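Local atomic coordinates of putative Nitroreductase (Anabaena variabilis ATCC 29413, PDB entry 3EO7), a protein that binds flavin mononucleotide and, going by its nitroreductase family, probably works as an FMN-dependent oxidoreductase. Residues R80-T85 with Y96-P101; R73-L78 with R131-I136; Y107-Y112 with I164-V169. One frame throughout, in Å; residues are numbered along the deposited sequence. Where two conformers were deposited one is given.

Interaction 1 (R80-T85 with Y96-P101); sequences RSYGLT and YLRAAP. With FMN (flavin mononucleotide), chain B.
Arg80 meets Ala99 through its backbone: the carbonyl O of Arg80 lies 3.3 Å from Ala99 CB, and the O of Ser81 follows on the same methyl, so the Ala99 methyl packs against two successive carbonyls near the C-terminal end of helix 66-82. The guanidinium of Arg80 turns elsewhere, to a salt bridge with Glu328. Tyr82 has its CG anti to the backbone N (chi1 -153°), which carries the ring over to Arg98. There Arg98 CD sits over one ring face in a CH-pi contact, 4.2 Å from the Tyr82 centroid and offset toward the rim. The Arg98 chain runs extended past the ring, and its guanidinium, inclined 60° to the ring, meets Tyr82 CE2 with NH1 at 3.4 Å, edge on; the other terminal nitrogen, NH2, is hydrogen-bonded to the carbonyl of Pro39. At the ring's own edge lies the methyl of Ala100. Gly83 O accepts the N-H of Ala99 at 2.8 Å. Leu84 pairs with Arg98 in an antiparallel non-hydrogen-bonded bridge; its CD2 runs alongside Arg98 CG at 3.7 Å while CD1 touches Tyr96 CB. Thr85 N then bonds to Leu97 O at 2.8 Å, and Thr85 OG1 bonds outward to Arg335, an FMN-binding residue. Past the end of strand 93-98, Pro101 CB approaches FMN O3' to 3.1 Å, and Leu97 packs by the phosphate end of the cofactor. The contact lies where helix 66-82 passes into the hairpin of strands 84-90 and 93-98, with helix 181-202 against Ser81 and Pro101 and helix 325-333 beside Thr85.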
loop_
_atom_site.group_PDB
_atom_site.type_symbol
_atom_site.label_atom_id
_atom_site.label_comp_id
_atom_site.label_asym_id
_atom_site.label_seq_id
_atom_site.Cartn_x
_atom_site.Cartn_y
_atom_site.Cartn_z
ATOM N N ARG A 80 -1.288 -14.461 -5.109
ATOM C CA ARG A 80 -1.505 -13.277 -5.913
ATOM C C ARG A 80 -1.214 -12.039 -5.064
ATOM O O ARG A 80 -0.941 -10.984 -5.608
ATOM C CB ARG A 80 -2.936 -13.228 -6.444
ATOM C CG ARG A 80 -3.330 -14.345 -7.443
ATOM C CD ARG A 80 -2.943 -14.006 -8.859
ATOM N NE ARG A 80 -3.201 -15.129 -9.774
ATOM C CZ ARG A 80 -2.272 -15.910 -10.345
ATOM N NH1 ARG A 80 -0.964 -15.736 -10.150
ATOM N NH2 ARG A 80 -2.666 -16.886 -11.163
ATOM N N SER A 81 -1.277 -12.164 -3.734
ATOM C CA SER A 81 -1.013 -11.034 -2.839
ATOM C C SER A 81 0.486 -10.766 -2.611
ATOM O O SER A 81 0.917 -9.617 -2.643
ATOM C CB SER A 81 -1.661 -11.228 -1.464
ATOM O OG SER A 81 -3.069 -11.170 -1.560
ATOM N N TYR A 82 1.250 -11.815 -2.313
ATOM C CA TYR A 82 2.645 -11.631 -1.889
ATOM C C TYR A 82 3.568 -12.756 -2.309
ATOM O O TYR A 82 4.650 -12.935 -1.740
ATOM C CB TYR A 82 2.661 -11.444 -0.379
ATOM C CG TYR A 82 3.792 -10.643 0.214
ATOM C CD1 TYR A 82 4.211 -9.447 -0.379
ATOM C CD2 TYR A 82 4.436 -11.057 1.369
ATOM C CE1 TYR A 82 5.238 -8.672 0.183
ATOM C CE2 TYR A 82 5.452 -10.303 1.930
ATOM C CZ TYR A 82 5.860 -9.099 1.328
ATOM O OH TYR A 82 6.875 -8.336 1.895
ATOM N N GLY A 83 3.183 -13.456 -3.366
ATOM C CA GLY A 83 3.973 -14.556 -3.855
ATOM C C GLY A 83 5.176 -14.062 -4.619
ATOM O O GLY A 83 5.214 -12.902 -5.061
ATOM N N LEU A 84 6.141 -14.957 -4.794
ATOM C CA LEU A 84 7.319 -14.663 -5.631
ATOM C C LEU A 84 6.945 -14.752 -7.105
ATOM O O LEU A 84 6.392 -15.761 -7.513
ATOM C CB LEU A 84 8.442 -15.615 -5.285
ATOM C CG LEU A 84 8.924 -15.627 -3.858
ATOM C CD1 LEU A 84 10.207 -16.530 -3.813
ATOM C CD2 LEU A 84 9.150 -14.199 -3.287
ATOM N N THR A 85 7.194 -13.692 -7.892
ATOM C CA THR A 85 6.813 -13.703 -9.314
ATOM C C THR A 85 7.965 -13.488 -10.306
ATOM O O THR A 85 7.753 -13.578 -11.521
ATOM C CB THR A 85 5.662 -12.713 -9.569
ATOM O OG1 THR A 85 6.135 -11.376 -9.427
ATOM C CG2 THR A 85 4.513 -12.994 -8.638
ATOM N N TYR A 96 14.414 -12.214 -5.063
ATOM C CA TYR A 96 13.152 -12.689 -5.591
ATOM C C TYR A 96 12.182 -11.538 -5.518
ATOM O O TYR A 96 11.911 -11.025 -4.426
ATOM C CB TYR A 96 12.633 -13.830 -4.769
ATOM C CG TYR A 96 13.496 -15.017 -4.943
ATOM C CD1 TYR A 96 13.365 -15.805 -6.072
ATOM C CD2 TYR A 96 14.490 -15.321 -4.022
ATOM C CE1 TYR A 96 14.181 -16.898 -6.276
ATOM C CE2 TYR A 96 15.326 -16.427 -4.221
ATOM C CZ TYR A 96 15.147 -17.203 -5.343
ATOM O OH TYR A 96 15.943 -18.295 -5.584
ATOM N N LEU A 97 11.646 -11.164 -6.678
ATOM C CA LEU A 97 10.650 -10.138 -6.768
ATOM C C LEU A 97 9.287 -10.768 -6.535
ATOM O O LEU A 97 9.079 -11.972 -6.745
ATOM C CB LEU A 97 10.701 -9.448 -8.128
ATOM C CG LEU A 97 12.068 -8.913 -8.569
ATOM C CD1 LEU A 97 11.896 -8.208 -9.917
ATOM C CD2 LEU A 97 12.714 -7.974 -7.559
ATOM N N ARG A 98 8.378 -9.931 -6.081
ATOM C CA ARG A 98 7.086 -10.390 -5.611
ATOM C C ARG A 98 5.903 -9.714 -6.251
ATOM O O ARG A 98 6.021 -8.744 -7.009
ATOM C CB ARG A 98 7.014 -10.181 -4.078
ATOM C CG ARG A 98 8.256 -10.646 -3.316
ATOM C CD ARG A 98 8.062 -10.716 -1.807
ATOM N NE ARG A 98 9.367 -10.983 -1.193
ATOM C CZ ARG A 98 9.585 -11.158 0.094
ATOM N NH1 ARG A 98 8.590 -11.179 0.950
ATOM N NH2 ARG A 98 10.830 -11.345 0.518
ATOM N N ALA A 99 4.728 -10.238 -5.908
ATOM C CA ALA A 99 3.462 -9.702 -6.401
ATOM C C ALA A 99 3.298 -8.234 -6.010
ATOM O O ALA A 99 2.639 -7.464 -6.714
ATOM C CB ALA A 99 2.269 -10.536 -5.866
ATOM N N ALA A 100 3.808 -7.862 -4.838
ATOM C CA ALA A 100 3.783 -6.485 -4.383
ATOM C C ALA A 100 5.178 -5.857 -4.614
ATOM O O ALA A 100 6.186 -6.499 -4.320
ATOM C CB ALA A 100 3.465 -6.401 -2.891
ATOM N N PRO A 101 5.211 -4.607 -5.138
ATOM C CA PRO A 101 6.468 -3.863 -5.285
ATOM C C PRO A 101 6.945 -3.457 -3.894
ATOM O O PRO A 101 6.191 -3.542 -2.930
ATOM C CB PRO A 101 6.075 -2.640 -6.112
ATOM C CG PRO A 101 4.606 -2.425 -5.749
ATOM C CD PRO A 101 4.045 -3.815 -5.601
HETATM N N1 FMN B . 11.760 2.218 -8.425
HETATM C C2 FMN B . 12.651 3.173 -8.884
HETATM O O2 FMN B . 13.314 2.981 -9.898
HETATM N N3 FMN B . 12.876 4.359 -8.238
HETATM C C4 FMN B . 12.259 4.668 -7.063
HETATM O O4 FMN B . 12.361 5.829 -6.624
HETATM C C4A FMN B . 11.349 3.738 -6.565
HETATM N N5 FMN B . 10.728 3.966 -5.351
HETATM C C5A FMN B . 9.742 3.069 -4.895
HETATM C C6 FMN B . 9.011 3.319 -3.740
HETATM C C7 FMN B . 8.051 2.421 -3.274
HETATM C C7M FMN B . 7.177 2.784 -2.064
HETATM C C8 FMN B . 7.805 1.247 -3.974
HETATM C C8M FMN B . 6.649 0.330 -3.632
HETATM C C9 FMN B . 8.526 0.970 -5.151
HETATM C C9A FMN B . 9.491 1.883 -5.610
HETATM N N10 FMN B . 10.214 1.613 -6.766
HETATM C C10 FMN B . 11.113 2.526 -7.247
HETATM C "C1'" FMN B . 10.165 0.253 -7.432
HETATM C "C2'" FMN B . 10.959 -0.807 -6.696
HETATM O "O2'" FMN B . 12.363 -0.664 -7.006
HETATM C "C3'" FMN B . 10.436 -2.187 -7.088
HETATM O "O3'" FMN B . 9.105 -2.364 -6.592
HETATM C "C4'" FMN B . 11.345 -3.350 -6.647
HETATM O "O4'" FMN B . 12.652 -3.254 -7.281
HETATM C "C5'" FMN B . 10.696 -4.678 -6.984
HETATM O "O5'" FMN B . 10.432 -4.806 -8.355
HETATM P P FMN B . 8.973 -5.056 -8.913
HETATM O O1P FMN B . 8.126 -3.837 -8.561
HETATM O O2P FMN B . 9.159 -5.212 -10.418
HETATM O O3P FMN B . 8.402 -6.303 -8.305
#

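Interaction 2 (R73-L78 with R131-I136); sequences RLSRLL and RTHSLI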
loop_
_atom_site.group_PDB
_atom_site.type_symbol
_atom_site.label_atom_id
_atom_site.label_comp_id
_atom_site.label_asym_id
_atom_site.label_seq_id
_atom_site.Cartn_x
_atom_site.Cartn_y
_atom_site.Cartn_z
ATOM N N ARG A 73 -8.600 -21.552 -2.927
ATOM C CA ARG A 73 -8.902 -20.141 -2.732
ATOM C C ARG A 73 -7.874 -19.477 -1.818
ATOM O O ARG A 73 -7.386 -18.403 -2.136
ATOM C CB ARG A 73 -10.321 -19.971 -2.166
ATOM C CG ARG A 73 -11.433 -20.464 -3.084
ATOM C CD ARG A 73 -12.740 -20.544 -2.309
ATOM N NE ARG A 73 -13.205 -19.202 -1.972
ATOM C CZ ARG A 73 -14.067 -18.910 -1.008
ATOM N NH1 ARG A 73 -14.550 -19.867 -0.212
ATOM N NH2 ARG A 73 -14.414 -17.656 -0.811
ATOM N N LEU A 74 -7.526 -20.118 -0.692
ATOM C CA LEU A 74 -6.518 -19.525 0.221
ATOM C C LEU A 74 -5.135 -19.448 -0.458
ATOM O O LEU A 74 -4.412 -18.455 -0.353
ATOM C CB LEU A 74 -6.396 -20.355 1.528
ATOM C CG LEU A 74 -5.382 -19.757 2.546
ATOM C CD1 LEU A 74 -5.817 -18.348 2.984
ATOM C CD2 LEU A 74 -5.187 -20.729 3.752
ATOM N N SER A 75 -4.779 -20.511 -1.166
ATOM C CA SER A 75 -3.485 -20.592 -1.864
ATOM C C SER A 75 -3.367 -19.471 -2.897
ATOM O O SER A 75 -2.363 -18.743 -2.969
ATOM C CB SER A 75 -3.342 -21.969 -2.520
ATOM O OG SER A 75 -2.140 -22.070 -3.264
ATOM N N ARG A 76 -4.407 -19.315 -3.692
ATOM C CA ARG A 76 -4.435 -18.268 -4.714
ATOM C C ARG A 76 -4.468 -16.860 -4.136
ATOM O O ARG A 76 -3.781 -15.954 -4.647
ATOM C CB ARG A 76 -5.618 -18.512 -5.662
ATOM C CG ARG A 76 -5.733 -17.572 -6.863
ATOM C CD ARG A 76 -6.996 -17.884 -7.693
ATOM N NE ARG A 76 -7.077 -19.307 -8.015
ATOM C CZ ARG A 76 -6.538 -19.885 -9.088
ATOM N NH1 ARG A 76 -5.865 -19.163 -9.991
ATOM N NH2 ARG A 76 -6.680 -21.208 -9.260
ATOM N N LEU A 77 -5.257 -16.657 -3.071
ATOM C CA LEU A 77 -5.334 -15.369 -2.418
ATOM C C LEU A 77 -3.941 -14.939 -1.947
ATOM O O LEU A 77 -3.483 -13.829 -2.234
ATOM C CB LEU A 77 -6.339 -15.408 -1.247
ATOM C CG LEU A 77 -6.665 -14.064 -0.575
ATOM C CD1 LEU A 77 -8.046 -14.149 0.129
ATOM C CD2 LEU A 77 -5.553 -13.664 0.392
ATOM N N LEU A 78 -3.223 -15.862 -1.323
ATOM C CA LEU A 78 -1.907 -15.527 -0.780
ATOM C C LEU A 78 -0.888 -15.332 -1.888
ATOM O O LEU A 78 -0.091 -14.379 -1.860
ATOM C CB LEU A 78 -1.464 -16.556 0.229
ATOM C CG LEU A 78 -2.192 -16.576 1.592
ATOM C CD1 LEU A 78 -1.881 -17.871 2.369
ATOM C CD2 LEU A 78 -1.794 -15.319 2.370
ATOM N N ARG A 131 8.971 -18.059 0.024
ATOM C CA ARG A 131 9.949 -18.908 -0.674
ATOM C C ARG A 131 9.426 -20.243 -1.157
ATOM O O ARG A 131 9.857 -20.750 -2.183
ATOM C CB ARG A 131 11.181 -19.148 0.203
ATOM C CG ARG A 131 12.086 -17.950 0.282
ATOM C CD ARG A 131 13.137 -18.213 1.342
ATOM N NE ARG A 131 12.446 -18.330 2.621
ATOM C CZ ARG A 131 13.011 -18.637 3.778
ATOM N NH1 ARG A 131 14.325 -18.830 3.849
ATOM N NH2 ARG A 131 12.241 -18.720 4.867
ATOM N N THR A 132 8.510 -20.824 -0.405
ATOM C CA THR A 132 7.996 -22.137 -0.693
ATOM C C THR A 132 6.485 -22.131 -0.957
ATOM O O THR A 132 5.895 -23.176 -1.245
ATOM C CB THR A 132 8.310 -23.051 0.506
ATOM O OG1 THR A 132 7.778 -22.463 1.700
ATOM C CG2 THR A 132 9.840 -23.215 0.624
ATOM N N HIS A 133 5.863 -20.954 -0.875
ATOM C CA HIS A 133 4.400 -20.853 -0.993
ATOM C C HIS A 133 3.751 -21.861 -0.021
ATOM O O HIS A 133 3.009 -22.797 -0.399
ATOM C CB HIS A 133 3.869 -21.015 -2.420
ATOM C CG HIS A 133 2.410 -20.705 -2.531
ATOM N ND1 HIS A 133 1.871 -19.531 -2.039
ATOM C CD2 HIS A 133 1.379 -21.404 -3.056
ATOM C CE1 HIS A 133 0.570 -19.528 -2.254
ATOM N NE2 HIS A 133 0.237 -20.660 -2.857
ATOM N N SER A 134 4.086 -21.669 1.249
ATOM C CA SER A 134 3.580 -22.485 2.332
ATOM C C SER A 134 3.222 -21.610 3.519
ATOM O O SER A 134 3.575 -20.440 3.556
ATOM C CB SER A 134 4.630 -23.504 2.776
ATOM O OG SER A 134 5.857 -22.893 3.173
ATOM N N LEU A 135 2.497 -22.206 4.461
ATOM C CA LEU A 135 2.168 -21.602 5.732
ATOM C C LEU A 135 2.865 -22.431 6.807
ATOM O O LEU A 135 2.841 -23.679 6.751
ATOM C CB LEU A 135 0.661 -21.633 5.994
ATOM C CG LEU A 135 -0.185 -20.680 5.175
ATOM C CD1 LEU A 135 -1.663 -21.067 5.430
ATOM C CD2 LEU A 135 0.077 -19.226 5.519
ATOM N N ILE A 136 3.528 -21.777 7.750
ATOM C CA ILE A 136 4.094 -22.484 8.888
ATOM C C ILE A 136 3.185 -22.192 10.064
ATOM O O ILE A 136 3.022 -21.033 10.463
ATOM C CB ILE A 136 5.521 -22.086 9.209
ATOM C CG1 ILE A 136 6.426 -22.418 8.014
ATOM C CG2 ILE A 136 5.989 -22.815 10.496
ATOM C CD1 ILE A 136 7.800 -21.816 8.100
#
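The imidazole of His133 meets Ser75 at its edge: NE2 donates a hydrogen bond of 2.8 Å to Ser75 OG, which lies only 12° out of the ring plane. Also at the ring's edge, Leu78 CB stands 4.4 Å from His133 CE1, and Phe79, the next residue of the helix, makes an edge-to-face ring contact with the histidine. Because NE2 donates, that nitrogen carries a hydrogen; the other ring nitrogen, ND1, is bonded to the hydroxyl of Tyr128, so partners at both nitrogens should limit rotation of the ring. Ser75 OG also bonds to the carbonyl of Leu51 and is therefore gripped from two parts of the chain. Chi1 of -171° swings the His133 ring away from its own N-H and out toward the helix. Its backbone, with phi and psi both positive, belongs to a G1 beta bulge: His133 and Ser134 both face Gln129 where the hairpin of strands 124-129 and 134-139 turns over. Both strands belong to a seven-stranded antiparallel sheet, against which helix 66-82 packs here. Beyond the bulge the contact becomes apolar. Leu135 points at the helix and divides its two methyls between residues one turn apart: CD1 meets Leu74 CD2 tip to tip at 3.9 Å, whereas CD2 is crossed at about a right angle by the Leu78 side chain, whose CD1 is also 3.9 Å away. Tyr126, on the neighbouring strand 124-129, also touches Leu135, and Leu162 of strand 162-169 touches Leu74.

Interaction 3 (Y107-Y112 with I164-V169); sequences YPAEVY and IIVTAV
Tyr112 and Thr167 cross at about a right angle on one face of an antiparallel pair, with Thr167 OG1 3.4 Å from Tyr112 CE1 at the edge of the ring and in its plane. The carbonyl O of Ile165 lies at the same ring's edge, 3.6 Å from CD1, so backbone and side chain together border one rim of the phenol. Thr167 OG1 stands between its backbone N and carbonyl carbon (chi1 68°), which also brings it within 3.3 Å of Glu110 CB. Both hydroxyls are hydrogen-bonded to Glu229, and Tyr112 OH also to Lys41. Replacing Tyr112 by an alanine would probably open a gap beside Thr167 and deprive Glu229 of one of its hydroxyl partners. The backbone ladder is the tightest part: five hydrogen bonds span Pro108 to Tyr112, among them Val169 N to Pro108 O at 2.8 Å, nearly straight at 171°. Glu110 and Thr167 exchange two such bonds. The strand axes run 150° apart in direction. On the other face, that of Ala109, Val111, Val166 and Ala168, side chains touch more loosely: Ala109 CB meets Val166 CG1 at 3.9 Å. At the pair's end, Val111 CG1 meets Ile164 CG2 at 4.1 Å. At the partly exposed end, Val169 CG2 rests 3.9 Å from Glu110 CG; the carboxylate bends away to a salt bridge with Arg172 and a hydrogen bond with Asn127. The pair lies in the seven-stranded sheet, between strands 124-129 and 229-239. Helices 66-82 and 181-202 pack against the face of Ala109 and Val111, and helix 215-222 against that of Tyr112 and Ile165.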
loop_
_atom_site.group_PDB
_atom_site.type_symbol
_atom_site.label_atom_id
_atom_site.label_comp_id
_atom_site.label_asym_id
_atom_site.label_seq_id
_atom_site.Cartn_x
_atom_site.Cartn_y
_atom_site.Cartn_z
ATOM N N TYR A 107 11.267 -5.550 0.932
ATOM C CA TYR A 107 10.198 -6.387 1.482
ATOM C C TYR A 107 10.037 -6.371 2.998
ATOM O O TYR A 107 10.068 -7.425 3.645
ATOM C CB TYR A 107 10.299 -7.846 0.943
ATOM C CG TYR A 107 10.412 -7.785 -0.534
ATOM C CD1 TYR A 107 9.329 -7.383 -1.306
ATOM C CD2 TYR A 107 11.632 -8.005 -1.170
ATOM C CE1 TYR A 107 9.441 -7.248 -2.698
ATOM C CE2 TYR A 107 11.745 -7.865 -2.543
ATOM C CZ TYR A 107 10.654 -7.478 -3.303
ATOM O OH TYR A 107 10.799 -7.293 -4.666
ATOM N N PRO A 108 9.795 -5.180 3.560
ATOM C CA PRO A 108 9.560 -5.066 5.004
ATOM C C PRO A 108 8.308 -5.817 5.490
ATOM O O PRO A 108 8.274 -6.279 6.633
ATOM C CB PRO A 108 9.407 -3.539 5.219
ATOM C CG PRO A 108 8.892 -3.039 3.882
ATOM C CD PRO A 108 9.667 -3.877 2.882
ATOM N N ALA A 109 7.304 -5.981 4.633
ATOM C CA ALA A 109 6.052 -6.610 5.063
ATOM C C ALA A 109 6.146 -8.118 5.244
ATOM O O ALA A 109 6.852 -8.807 4.488
ATOM C CB ALA A 109 4.892 -6.259 4.085
ATOM N N GLU A 110 5.468 -8.605 6.290
ATOM C CA GLU A 110 5.312 -10.031 6.551
ATOM C C GLU A 110 3.816 -10.280 6.664
ATOM O O GLU A 110 3.088 -9.472 7.259
ATOM C CB GLU A 110 5.986 -10.495 7.875
ATOM C CG GLU A 110 7.425 -10.783 7.703
ATOM C CD GLU A 110 7.678 -12.015 6.871
ATOM O OE1 GLU A 110 7.038 -13.094 7.083
ATOM O OE2 GLU A 110 8.584 -11.935 6.026
ATOM N N VAL A 111 3.389 -11.399 6.085
ATOM C CA VAL A 111 2.002 -11.803 6.083
ATOM C C VAL A 111 1.790 -12.968 7.021
ATOM O O VAL A 111 2.451 -14.012 6.902
ATOM C CB VAL A 111 1.537 -12.163 4.655
ATOM C CG1 VAL A 111 0.110 -12.800 4.669
ATOM C CG2 VAL A 111 1.597 -10.902 3.729
ATOM N N TYR A 112 0.827 -12.790 7.924
ATOM C CA TYR A 112 0.402 -13.841 8.819
ATOM C C TYR A 112 -1.060 -14.172 8.576
ATOM O O TYR A 112 -1.820 -13.318 8.164
ATOM C CB TYR A 112 0.538 -13.395 10.267
ATOM C CG TYR A 112 1.957 -13.137 10.671
ATOM C CD1 TYR A 112 2.554 -11.916 10.418
ATOM C CD2 TYR A 112 2.696 -14.124 11.292
ATOM C CE1 TYR A 112 3.885 -11.678 10.748
ATOM C CE2 TYR A 112 4.029 -13.915 11.635
ATOM C CZ TYR A 112 4.611 -12.691 11.386
ATOM O OH TYR A 112 5.920 -12.498 11.743
ATOM N N ILE A 164 -5.885 -12.032 8.008
ATOM C CA ILE A 164 -4.496 -11.762 7.703
ATOM C C ILE A 164 -4.065 -10.650 8.657
ATOM O O ILE A 164 -4.831 -9.737 8.952
ATOM C CB ILE A 164 -4.326 -11.282 6.230
ATOM C CG1 ILE A 164 -4.335 -12.506 5.312
ATOM C CG2 ILE A 164 -2.983 -10.544 6.023
ATOM C CD1 ILE A 164 -4.363 -12.166 3.766
ATOM N N ILE A 165 -2.830 -10.719 9.129
ATOM C CA ILE A 165 -2.233 -9.594 9.816
ATOM C C ILE A 165 -0.960 -9.302 9.043
ATOM O O ILE A 165 -0.171 -10.225 8.748
ATOM C CB ILE A 165 -1.951 -9.838 11.312
ATOM C CG1 ILE A 165 -3.264 -10.208 12.041
ATOM C CG2 ILE A 165 -1.252 -8.591 11.906
ATOM C CD1 ILE A 165 -3.070 -10.503 13.555
ATOM N N VAL A 166 -0.753 -8.025 8.725
ATOM C CA VAL A 166 0.450 -7.585 8.026
ATOM C C VAL A 166 1.292 -6.827 9.022
ATOM O O VAL A 166 0.820 -5.870 9.655
ATOM C CB VAL A 166 0.194 -6.683 6.814
ATOM C CG1 VAL A 166 1.538 -6.339 6.099
ATOM C CG2 VAL A 166 -0.734 -7.367 5.845
ATOM N N THR A 167 2.532 -7.280 9.172
ATOM C CA THR A 167 3.482 -6.594 10.012
ATOM C C THR A 167 4.614 -6.042 9.140
ATOM O O THR A 167 4.721 -6.381 7.936
ATOM C CB THR A 167 4.146 -7.558 10.999
ATOM O OG1 THR A 167 4.983 -8.480 10.280
ATOM C CG2 THR A 167 3.128 -8.287 11.889
ATOM N N ALA A 168 5.453 -5.214 9.767
ATOM C CA ALA A 168 6.662 -4.648 9.141
ATOM C C ALA A 168 7.867 -5.068 9.981
ATOM O O ALA A 168 7.847 -4.893 11.218
ATOM C CB ALA A 168 6.598 -3.075 9.046
ATOM N N VAL A 169 8.889 -5.629 9.321
ATOM C CA VAL A 169 10.183 -5.973 9.945
ATOM C C VAL A 169 11.044 -4.750 9.591
ATOM O O VAL A 169 11.521 -4.568 8.446
ATOM C CB VAL A 169 10.779 -7.290 9.413
ATOM C CG1 VAL A 169 12.110 -7.541 10.066
ATOM C CG2 VAL A 169 9.805 -8.470 9.665
#

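From the N terminus, helix 66-82 enters first into interaction 2, whose loop of 52 residues runs on to strand 134-139. Within that span interaction 1 closes a short loop of 10 residues, the hairpin of strands 84-90 and 93-98 that leads to the FMN site. Interaction 3 opens after interaction 1 has closed, at strand 109-115, and ends on strand 162-169; its segments alternate with those of interaction 2, so the two loops cross. Physical contact accompanies this: Tyr82 OH probably bonds to Ala109 O, Leu78 packs on Val111, and Leu84 touches Arg131. Helix, hairpin and seven-stranded sheet are thereby joined.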